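Long-range contacts in spectinomycin 9-adenylyltransferase (Enterococcus faecalis, PDB 6SXJ), which transfers the adenylyl group of ATP to the 9-hydroxyl of spectinomycin and so makes bacteria resistant to that antibiotic, though not to streptomycin: residues A[28-33]-A[143-148]; A[184-189]-A[224-229]; A[101-106]-A[124-129]. All blocks are in the same frame, centred on the assembly; numbering follows the deposited sequence.

Interaction 1. Residues A[28-33]-A[143-148]; sequences IGTYMF and RIYGNY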
loop_
_atom_site.group_PDB
_atom_site.type_symbol
_atom_site.label_atom_id
_atom_site.label_comp_id
_atom_site.label_asym_id
_atom_site.label_seq_id
_atom_site.Cartn_x
_atom_site.Cartn_y
_atom_site.Cartn_z
ATOM N N ILE A 28 -16.895 -10.818 -5.143
ATOM C CA ILE A 28 -16.705 -10.960 -6.583
ATOM C C ILE A 28 -15.332 -11.533 -6.911
ATOM O O ILE A 28 -15.199 -12.423 -7.755
ATOM C CB ILE A 28 -16.921 -9.603 -7.282
ATOM C CG1 ILE A 28 -18.341 -9.100 -7.036
ATOM C CG2 ILE A 28 -16.653 -9.735 -8.773
ATOM C CD1 ILE A 28 -18.632 -7.777 -7.691
ATOM N N GLY A 29 -14.284 -11.028 -6.274
ATOM C CA GLY A 29 -12.947 -11.474 -6.602
ATOM C C GLY A 29 -11.979 -11.163 -5.480
ATOM O O GLY A 29 -12.151 -10.189 -4.744
ATOM N N THR A 30 -10.951 -11.998 -5.381
ATOM C CA THR A 30 -9.855 -11.796 -4.439
ATOM C C THR A 30 -8.563 -11.767 -5.239
ATOM O O THR A 30 -8.220 -12.750 -5.904
ATOM C CB THR A 30 -9.813 -12.898 -3.379
ATOM O OG1 THR A 30 -11.132 -13.137 -2.870
ATOM C CG2 THR A 30 -8.916 -12.483 -2.234
ATOM N N TYR A 31 -7.851 -10.644 -5.180
ATOM C CA TYR A 31 -6.619 -10.476 -5.936
ATOM C C TYR A 31 -5.495 -10.074 -4.996
ATOM O O TYR A 31 -5.715 -9.385 -4.000
ATOM C CB TYR A 31 -6.782 -9.420 -7.047
ATOM C CG TYR A 31 -8.037 -9.618 -7.863
ATOM C CD1 TYR A 31 -9.249 -9.108 -7.433
ATOM C CD2 TYR A 31 -8.015 -10.348 -9.047
ATOM C CE1 TYR A 31 -10.401 -9.306 -8.157
ATOM C CE2 TYR A 31 -9.169 -10.543 -9.784
ATOM C CZ TYR A 31 -10.358 -10.023 -9.334
ATOM O OH TYR A 31 -11.515 -10.216 -10.057
ATOM N N MET A 32 -4.285 -10.511 -5.326
ATOM C CA MET A 32 -3.077 -10.033 -4.678
ATOM C C MET A 32 -2.290 -9.181 -5.664
ATOM O O MET A 32 -2.338 -9.397 -6.878
ATOM C CB MET A 32 -2.233 -11.192 -4.162
ATOM C CG MET A 32 -3.003 -12.203 -3.345
ATOM S SD MET A 32 -1.925 -13.171 -2.238
ATOM C CE MET A 32 -0.784 -13.907 -3.281
ATOM N N PHE A 33 -1.593 -8.182 -5.141
ATOM C CA PHE A 33 -0.828 -7.264 -5.973
ATOM C C PHE A 33 0.381 -6.776 -5.184
ATOM O O PHE A 33 0.609 -7.185 -4.041
ATOM C CB PHE A 33 -1.700 -6.091 -6.430
ATOM C CG PHE A 33 -2.135 -5.186 -5.307
ATOM C CD1 PHE A 33 -3.201 -5.533 -4.495
ATOM C CD2 PHE A 33 -1.480 -3.992 -5.067
ATOM C CE1 PHE A 33 -3.609 -4.713 -3.467
ATOM C CE2 PHE A 33 -1.887 -3.151 -4.029
ATOM C CZ PHE A 33 -2.953 -3.513 -3.232
ATOM N N ARG A 143 -5.059 -13.259 -9.577
ATOM C CA ARG A 143 -6.407 -13.636 -9.168
ATOM C C ARG A 143 -6.348 -14.951 -8.400
ATOM O O ARG A 143 -5.865 -15.962 -8.926
ATOM C CB ARG A 143 -7.327 -13.765 -10.381
ATOM C CG ARG A 143 -8.728 -14.303 -10.050
ATOM C CD ARG A 143 -9.582 -14.389 -11.294
ATOM N NE ARG A 143 -8.878 -15.148 -12.315
ATOM C CZ ARG A 143 -8.817 -16.474 -12.334
ATOM N NH1 ARG A 143 -9.449 -17.181 -11.400
ATOM N NH2 ARG A 143 -8.129 -17.088 -13.283
ATOM N N ILE A 144 -6.825 -14.940 -7.155
ATOM C CA ILE A 144 -6.888 -16.139 -6.332
ATOM C C ILE A 144 -8.313 -16.554 -6.024
ATOM O O ILE A 144 -8.522 -17.580 -5.365
ATOM C CB ILE A 144 -6.086 -15.972 -5.028
ATOM C CG1 ILE A 144 -6.759 -14.985 -4.079
ATOM C CG2 ILE A 144 -4.674 -15.494 -5.330
ATOM C CD1 ILE A 144 -5.888 -14.615 -2.881
ATOM N N TYR A 145 -9.303 -15.775 -6.448
ATOM C CA TYR A 145 -10.686 -16.219 -6.399
ATOM C C TYR A 145 -11.511 -15.288 -7.265
ATOM O O TYR A 145 -11.257 -14.079 -7.296
ATOM C CB TYR A 145 -11.250 -16.229 -4.975
ATOM C CG TYR A 145 -12.728 -16.539 -4.960
ATOM C CD1 TYR A 145 -13.182 -17.841 -5.083
ATOM C CD2 TYR A 145 -13.671 -15.527 -4.849
ATOM C CE1 TYR A 145 -14.528 -18.132 -5.078
ATOM C CE2 TYR A 145 -15.025 -15.810 -4.846
ATOM C CZ TYR A 145 -15.445 -17.117 -4.966
ATOM O OH TYR A 145 -16.783 -17.428 -4.964
ATOM N N GLY A 146 -12.506 -15.851 -7.947
ATOM C CA GLY A 146 -13.437 -15.038 -8.705
ATOM C C GLY A 146 -13.524 -15.466 -10.153
ATOM O O GLY A 146 -12.605 -16.107 -10.671
ATOM N N ASN A 147 -14.626 -15.122 -10.816
ATOM C CA ASN A 147 -14.853 -15.524 -12.196
ATOM C C ASN A 147 -14.336 -14.510 -13.206
ATOM O O ASN A 147 -14.437 -14.762 -14.411
ATOM C CB ASN A 147 -16.349 -15.756 -12.447
ATOM C CG ASN A 147 -16.912 -16.916 -11.640
ATOM O OD1 ASN A 147 -16.200 -17.866 -11.307
ATOM N ND2 ASN A 147 -18.200 -16.843 -11.330
ATOM N N TYR A 148 -13.787 -13.377 -12.760
ATOM C CA TYR A 148 -13.375 -12.311 -13.665
ATOM C C TYR A 148 -11.974 -11.828 -13.319
ATOM O O TYR A 148 -11.558 -11.851 -12.158
ATOM C CB TYR A 148 -14.355 -11.115 -13.627
ATOM C CG TYR A 148 -15.814 -11.513 -13.717
ATOM C CD1 TYR A 148 -16.504 -11.450 -14.923
ATOM C CD2 TYR A 148 -16.500 -11.954 -12.597
ATOM C CE1 TYR A 148 -17.841 -11.820 -15.008
ATOM C CE2 TYR A 148 -17.831 -12.331 -12.673
ATOM C CZ TYR A 148 -18.495 -12.263 -13.883
ATOM O OH TYR A 148 -19.822 -12.624 -13.956
#
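T30 and Y145 form an antiparallel hydrogen-bonded pair, and Y31 and R143 a non-hydrogen-bonded one; the register slips by one residue between them in a classic beta bulge, where I144 and Y145 both face T30. The bulge makes T30 O a double acceptor: I144 N reaches it at 2.9 Å, and Y145 N at 3.3 Å in a more bent bond (136° against 163° at the hydrogen). T30 N in turn donates to Y145 O.

On the T30 face, T30 and I144 cross obliquely. I144 CG1 sits between the backbone N and the carbonyl carbon (chi1 70°), a conformation that brings CG1 against T30 O and lets CD1 meet T30 CG2 at 3.8 Å. M32 comes in at about a right angle, its CG against that same CD1. The methyl of T30, I144 and M32 thus make the apolar contact, and L19 and I12 of helix 8-23 touch T30 and M32.

On the other face R143 crosses the Y31 ring obliquely, with CB and CG by CD2 and CE2, and its guanidinium leads away. At the far end of the ring, Y31 OH donates to Y148 O at 2.7 Å, from above the carbonyl plane. The ring passes close to G29, where a side chain would collide with the hydroxyl. At G146 one would jam against the preceding carbonyl, I28 O and G29 CA.

The chemistry is therefore mixed: backbone bonds hold the edge strand, side chains pack it against helix 8-23, and one phenol ties down the loop that follows.

Interaction 2. Residues A[184-189]-A[224-229]; sequences SILTLC and LAVRSY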
loop_
_atom_site.group_PDB
_atom_site.type_symbol
_atom_site.label_atom_id
_atom_site.label_comp_id
_atom_site.label_asym_id
_atom_site.label_seq_id
_atom_site.Cartn_x
_atom_site.Cartn_y
_atom_site.Cartn_z
ATOM N N SER A 184 9.067 8.089 4.454
ATOM C CA SER A 184 8.817 9.281 3.650
ATOM C C SER A 184 9.879 9.455 2.570
ATOM O O SER A 184 9.562 9.727 1.406
ATOM C CB SER A 184 8.756 10.508 4.561
ATOM O OG SER A 184 7.539 10.538 5.287
ATOM N N ILE A 185 11.152 9.297 2.937
ATOM C CA ILE A 185 12.224 9.451 1.957
ATOM C C ILE A 185 12.028 8.478 0.803
ATOM O O ILE A 185 12.043 8.863 -0.372
ATOM C CB ILE A 185 13.598 9.244 2.621
ATOM C CG1 ILE A 185 13.864 10.321 3.667
ATOM C CG2 ILE A 185 14.694 9.252 1.570
ATOM C CD1 ILE A 185 15.191 10.162 4.378
ATOM N N LEU A 186 11.863 7.195 1.116
ATOM C CA LEU A 186 11.804 6.190 0.060
ATOM C C LEU A 186 10.477 6.224 -0.683
ATOM O O LEU A 186 10.436 5.925 -1.882
ATOM C CB LEU A 186 12.060 4.800 0.644
ATOM C CG LEU A 186 13.341 4.699 1.476
ATOM C CD1 LEU A 186 13.237 3.551 2.468
ATOM C CD2 LEU A 186 14.567 4.535 0.588
ATOM N N THR A 187 9.392 6.595 -0.006
ATOM C CA THR A 187 8.143 6.843 -0.718
ATOM C C THR A 187 8.349 7.885 -1.811
ATOM O O THR A 187 7.989 7.667 -2.974
ATOM C CB THR A 187 7.059 7.296 0.263
ATOM O OG1 THR A 187 7.076 6.458 1.427
ATOM C CG2 THR A 187 5.682 7.223 -0.398
ATOM N N LEU A 188 8.945 9.027 -1.455
ATOM C CA LEU A 188 9.233 10.050 -2.453
ATOM C C LEU A 188 10.129 9.502 -3.557
ATOM O O LEU A 188 9.939 9.818 -4.736
ATOM C CB LEU A 188 9.889 11.258 -1.790
ATOM C CG LEU A 188 9.003 12.183 -0.952
ATOM C CD1 LEU A 188 9.880 13.130 -0.152
ATOM C CD2 LEU A 188 8.040 12.949 -1.808
ATOM N N CYS A 189 11.124 8.689 -3.194
ATOM C CA CYS A 189 11.963 8.060 -4.211
ATOM C C CYS A 189 11.131 7.162 -5.120
ATOM O O CYS A 189 11.229 7.239 -6.351
ATOM C CB CYS A 189 13.084 7.263 -3.548
ATOM S SG CYS A 189 14.353 8.276 -2.770
ATOM N N LEU A 224 21.037 5.658 3.776
ATOM C CA LEU A 224 20.827 5.377 5.192
ATOM C C LEU A 224 19.365 5.075 5.496
ATOM O O LEU A 224 19.070 4.498 6.549
ATOM C CB LEU A 224 21.325 6.549 6.041
ATOM C CG LEU A 224 22.778 6.356 6.490
ATOM C CD1 LEU A 224 23.749 6.793 5.390
ATOM C CD2 LEU A 224 23.068 7.086 7.794
ATOM N N ALA A 225 18.448 5.440 4.594
ATOM C CA ALA A 225 17.051 5.048 4.747
ATOM C C ALA A 225 16.826 3.609 4.290
ATOM O O ALA A 225 16.042 2.875 4.902
ATOM C CB ALA A 225 16.149 6.004 3.964
ATOM N N VAL A 226 17.506 3.187 3.219
ATOM C CA VAL A 226 17.394 1.801 2.765
ATOM C C VAL A 226 17.712 0.846 3.911
ATOM O O VAL A 226 16.961 -0.094 4.191
ATOM C CB VAL A 226 18.316 1.554 1.558
ATOM C CG1 VAL A 226 18.288 0.082 1.159
ATOM C CG2 VAL A 226 17.916 2.444 0.392
ATOM N N ARG A 227 18.830 1.089 4.597
ATOM C CA ARG A 227 19.265 0.192 5.663
ATOM C C ARG A 227 18.194 0.047 6.739
ATOM O O ARG A 227 17.836 -1.071 7.128
ATOM C CB ARG A 227 20.573 0.706 6.271
ATOM C CG ARG A 227 21.751 0.730 5.304
ATOM C CD ARG A 227 22.849 1.685 5.757
ATOM N NE ARG A 227 23.136 1.581 7.186
ATOM C CZ ARG A 227 24.115 2.238 7.804
ATOM N NH1 ARG A 227 24.909 3.050 7.119
ATOM N NH2 ARG A 227 24.302 2.082 9.109
ATOM N N SER A 228 17.670 1.171 7.237
ATOM C CA SER A 228 16.650 1.114 8.282
ATOM C C SER A 228 15.430 0.323 7.823
ATOM O O SER A 228 14.865 -0.463 8.593
ATOM C CB SER A 228 16.250 2.532 8.695
ATOM O OG SER A 228 15.019 2.544 9.399
ATOM N N TYR A 229 15.018 0.511 6.565
ATOM C CA TYR A 229 13.894 -0.248 6.023
ATOM C C TYR A 229 14.154 -1.749 6.085
ATOM O O TYR A 229 13.209 -2.539 6.203
ATOM C CB TYR A 229 13.619 0.206 4.585
ATOM C CG TYR A 229 12.589 -0.619 3.842
ATOM C CD1 TYR A 229 11.241 -0.555 4.179
ATOM C CD2 TYR A 229 12.965 -1.456 2.799
ATOM C CE1 TYR A 229 10.301 -1.309 3.503
ATOM C CE2 TYR A 229 12.034 -2.216 2.118
ATOM C CZ TYR A 229 10.703 -2.137 2.473
ATOM O OH TYR A 229 9.777 -2.893 1.792
#
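A225 meets I185 and L186 where helices 184-189 and 224-229 cross, their axes 9.8 Å apart at closest approach and their N-to-C directions 111° apart. The methyl of A225 is the first group of 224-229 to touch 184-189. Its CB lies 4.0 Å from L186 CG and equally near L186 CD2, while the tip of I185, CD1, comes up to it at 4.3 Å. A small residue suits this point because the larger side chains of the facing helix can then lie close to the backbone. W236, from a loop, also touches A225.

V226 comes next and offers one branch. Its CG2, anti to the carbonyl carbon with CG1 anti to the backbone N (chi1 175°), is turned to L186 CD2 at 4.0 Å, the two side chains crossing at about a right angle; N208 of helix 203-212 is a further neighbour of the valine.

One turn after A225, Y229 closes the contact with its CB, which lies 4.0 Å from L186 CD1. D204 of helix 203-212 also touches the Y229 side chain.

L186 is the side chain common to most of the contact: CD2 is directed to A225 and V226, CD1 to Y229. The side-chain to side-chain contacts are apolar and of van der Waals kind, which implies that shape and the exclusion of water, rather than directional bonds, hold this crossing in the C-terminal helical domain.

Interaction 3. Residues A[101-106]-A[124-129]; sequences PPKQEF and KELNSD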
loop_
_atom_site.group_PDB
_atom_site.type_symbol
_atom_site.label_atom_id
_atom_site.label_comp_id
_atom_site.label_asym_id
_atom_site.label_seq_id
_atom_site.Cartn_x
_atom_site.Cartn_y
_atom_site.Cartn_z
ATOM N N PRO A 101 -10.791 11.394 -5.934
ATOM C CA PRO A 101 -10.341 10.145 -5.298
ATOM C C PRO A 101 -11.444 9.090 -5.207
ATOM O O PRO A 101 -12.612 9.450 -5.096
ATOM C CB PRO A 101 -9.904 10.606 -3.907
ATOM C CG PRO A 101 -10.791 11.771 -3.607
ATOM C CD PRO A 101 -11.174 12.410 -4.938
ATOM N N PRO A 102 -11.084 7.808 -5.260
ATOM C CA PRO A 102 -12.108 6.760 -5.317
ATOM C C PRO A 102 -12.638 6.385 -3.940
ATOM O O PRO A 102 -12.050 6.683 -2.900
ATOM C CB PRO A 102 -11.371 5.582 -5.967
ATOM C CG PRO A 102 -9.934 5.781 -5.570
ATOM C CD PRO A 102 -9.716 7.264 -5.390
ATOM N N LYS A 103 -13.786 5.713 -3.961
ATOM C CA LYS A 103 -14.411 5.237 -2.739
ATOM C C LYS A 103 -13.816 3.903 -2.300
ATOM O O LYS A 103 -13.577 3.005 -3.113
ATOM C CB LYS A 103 -15.921 5.102 -2.941
ATOM C CG LYS A 103 -16.677 6.442 -3.041
ATOM C CD LYS A 103 -18.056 6.235 -3.678
ATOM C CE LYS A 103 -18.521 7.451 -4.475
ATOM N NZ LYS A 103 -19.190 7.065 -5.760
ATOM N N GLN A 104 -13.592 3.788 -0.994
ATOM C CA GLN A 104 -12.971 2.640 -0.357
ATOM C C GLN A 104 -13.904 2.153 0.741
ATOM O O GLN A 104 -14.244 2.917 1.649
ATOM C CB GLN A 104 -11.603 3.023 0.218
ATOM C CG GLN A 104 -10.967 1.967 1.116
ATOM C CD GLN A 104 -9.612 2.398 1.650
ATOM O OE1 GLN A 104 -8.646 2.523 0.894
ATOM N NE2 GLN A 104 -9.534 2.635 2.953
ATOM N N GLU A 105 -14.297 0.879 0.672
ATOM C CA GLU A 105 -15.307 0.334 1.573
ATOM C C GLU A 105 -14.742 -0.151 2.897
ATOM O O GLU A 105 -15.462 -0.165 3.901
ATOM C CB GLU A 105 -16.032 -0.836 0.890
ATOM C CG GLU A 105 -16.933 -1.643 1.823
ATOM C CD GLU A 105 -18.197 -0.890 2.190
ATOM O OE1 GLU A 105 -18.422 0.190 1.625
ATOM O OE2 GLU A 105 -18.979 -1.372 3.030
ATOM N N PHE A 106 -13.486 -0.580 2.921
ATOM C CA PHE A 106 -12.926 -1.216 4.101
ATOM C C PHE A 106 -11.433 -1.363 3.888
ATOM O O PHE A 106 -10.970 -1.555 2.759
ATOM C CB PHE A 106 -13.570 -2.585 4.357
ATOM C CG PHE A 106 -12.920 -3.370 5.460
ATOM C CD1 PHE A 106 -13.287 -3.164 6.775
ATOM C CD2 PHE A 106 -11.944 -4.325 5.180
ATOM C CE1 PHE A 106 -12.698 -3.883 7.795
ATOM C CE2 PHE A 106 -11.345 -5.046 6.198
ATOM C CZ PHE A 106 -11.728 -4.826 7.510
ATOM N N LYS A 124 -16.926 3.819 4.974
ATOM C CA LYS A 124 -16.709 4.258 3.603
ATOM C C LYS A 124 -15.962 5.582 3.612
ATOM O O LYS A 124 -16.359 6.527 4.297
ATOM C CB LYS A 124 -18.041 4.404 2.865
ATOM C CG LYS A 124 -17.905 4.981 1.456
ATOM C CD LYS A 124 -17.271 3.992 0.481
ATOM C CE LYS A 124 -18.095 2.724 0.296
ATOM N NZ LYS A 124 -19.571 2.956 0.429
ATOM N N GLU A 125 -14.871 5.650 2.856
ATOM C CA GLU A 125 -14.076 6.867 2.812
ATOM C C GLU A 125 -13.499 7.031 1.416
ATOM O O GLU A 125 -13.512 6.107 0.597
ATOM C CB GLU A 125 -12.953 6.846 3.857
ATOM C CG GLU A 125 -12.272 5.499 3.995
ATOM C CD GLU A 125 -10.996 5.560 4.818
ATOM O OE1 GLU A 125 -10.190 6.494 4.602
ATOM O OE2 GLU A 125 -10.793 4.661 5.672
ATOM N N LEU A 126 -12.989 8.229 1.160
ATOM C CA LEU A 126 -12.311 8.551 -0.084
ATOM C C LEU A 126 -10.817 8.457 0.174
ATOM O O LEU A 126 -10.335 8.935 1.204
ATOM C CB LEU A 126 -12.695 9.945 -0.573
ATOM C CG LEU A 126 -14.077 10.079 -1.220
ATOM C CD1 LEU A 126 -14.040 9.608 -2.672
ATOM C CD2 LEU A 126 -15.148 9.322 -0.457
ATOM N N ASN A 127 -10.093 7.810 -0.736
ATOM C CA ASN A 127 -8.679 7.503 -0.522
ATOM C C ASN A 127 -7.936 7.769 -1.825
ATOM O O ASN A 127 -7.919 6.922 -2.724
ATOM C CB ASN A 127 -8.491 6.062 -0.059
ATOM C CG ASN A 127 -7.032 5.690 0.120
ATOM O OD1 ASN A 127 -6.136 6.510 -0.095
ATOM N ND2 ASN A 127 -6.783 4.440 0.510
ATOM N N SER A 128 -7.308 8.941 -1.914
ATOM C CA SER A 128 -6.554 9.273 -3.115
ATOM C C SER A 128 -5.462 8.250 -3.395
ATOM O O SER A 128 -5.123 8.006 -4.557
ATOM C CB SER A 128 -5.948 10.670 -2.979
ATOM O OG SER A 128 -4.711 10.746 -3.662
ATOM N N ASP A 129 -4.905 7.634 -2.349
ATOM C CA ASP A 129 -3.837 6.665 -2.556
ATOM C C ASP A 129 -4.347 5.411 -3.251
ATOM O O ASP A 129 -3.583 4.732 -3.945
ATOM C CB ASP A 129 -3.194 6.300 -1.220
ATOM C CG ASP A 129 -2.163 7.312 -0.775
ATOM O OD1 ASP A 129 -1.501 7.909 -1.649
ATOM O OD2 ASP A 129 -2.014 7.519 0.449
#
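Q104 and N127 join their amides across the contact with the two planes 82° apart. Q104 is extended, with CG anti to the backbone N (chi1 170°), and carries OE1 out from the sheet face to N127 ND2, which donates at 2.7 Å with a nearly straight N-H...O angle of 170°. The acceptor lies in the amide plane of N127 but the donor is tilted from that of Q104. N127 OD1 accepts a weak capping bond from D129 N, so an asparagine fits well: one amide can both donate to the Q104 amide and cap the turn leading into helix 130-139.

E125 lies alongside Q104, pointing the same way. On the other face, K103 and L126 run side by side, and P101 CG lies 4.0 Å from L126 CB.

K124 NZ forms a salt bridge with E105 OE1, whose place is less sure, and another with E94; a lysine bent over Q104 O can serve both carboxylates. E105 OE2 accepts from L57 N.

Between these two faces, Q104 and E125 exchange backbone bonds, and N127 N donates to P102 O at 3.1 Å. In this protein the short antiparallel ladder makes strand 125-126 an outermost strand of the mixed nucleotidyltransferase sheet.

From the N terminus, the chain first lays down strand 27-33, whose partner in interaction 1 arrives only after 109 intervening residues, when 142-144 joins the sheet as an outermost strand. Interaction 3 falls wholly within that long excursion: 101-106 and 124-129 close a loop of 17 residues and place strand 125-126 at the other edge. The two contacts therefore bound the same six-stranded sheet, with centres about 20 Å apart. Helix 130-139 links strand 125-126 to strand 142-144. Interaction 2 opens later, in series with both, and joins helices 181-196 and 216-229 of the C-terminal helical part, on the opposite side of the chain's centre from interactions 1 and 3.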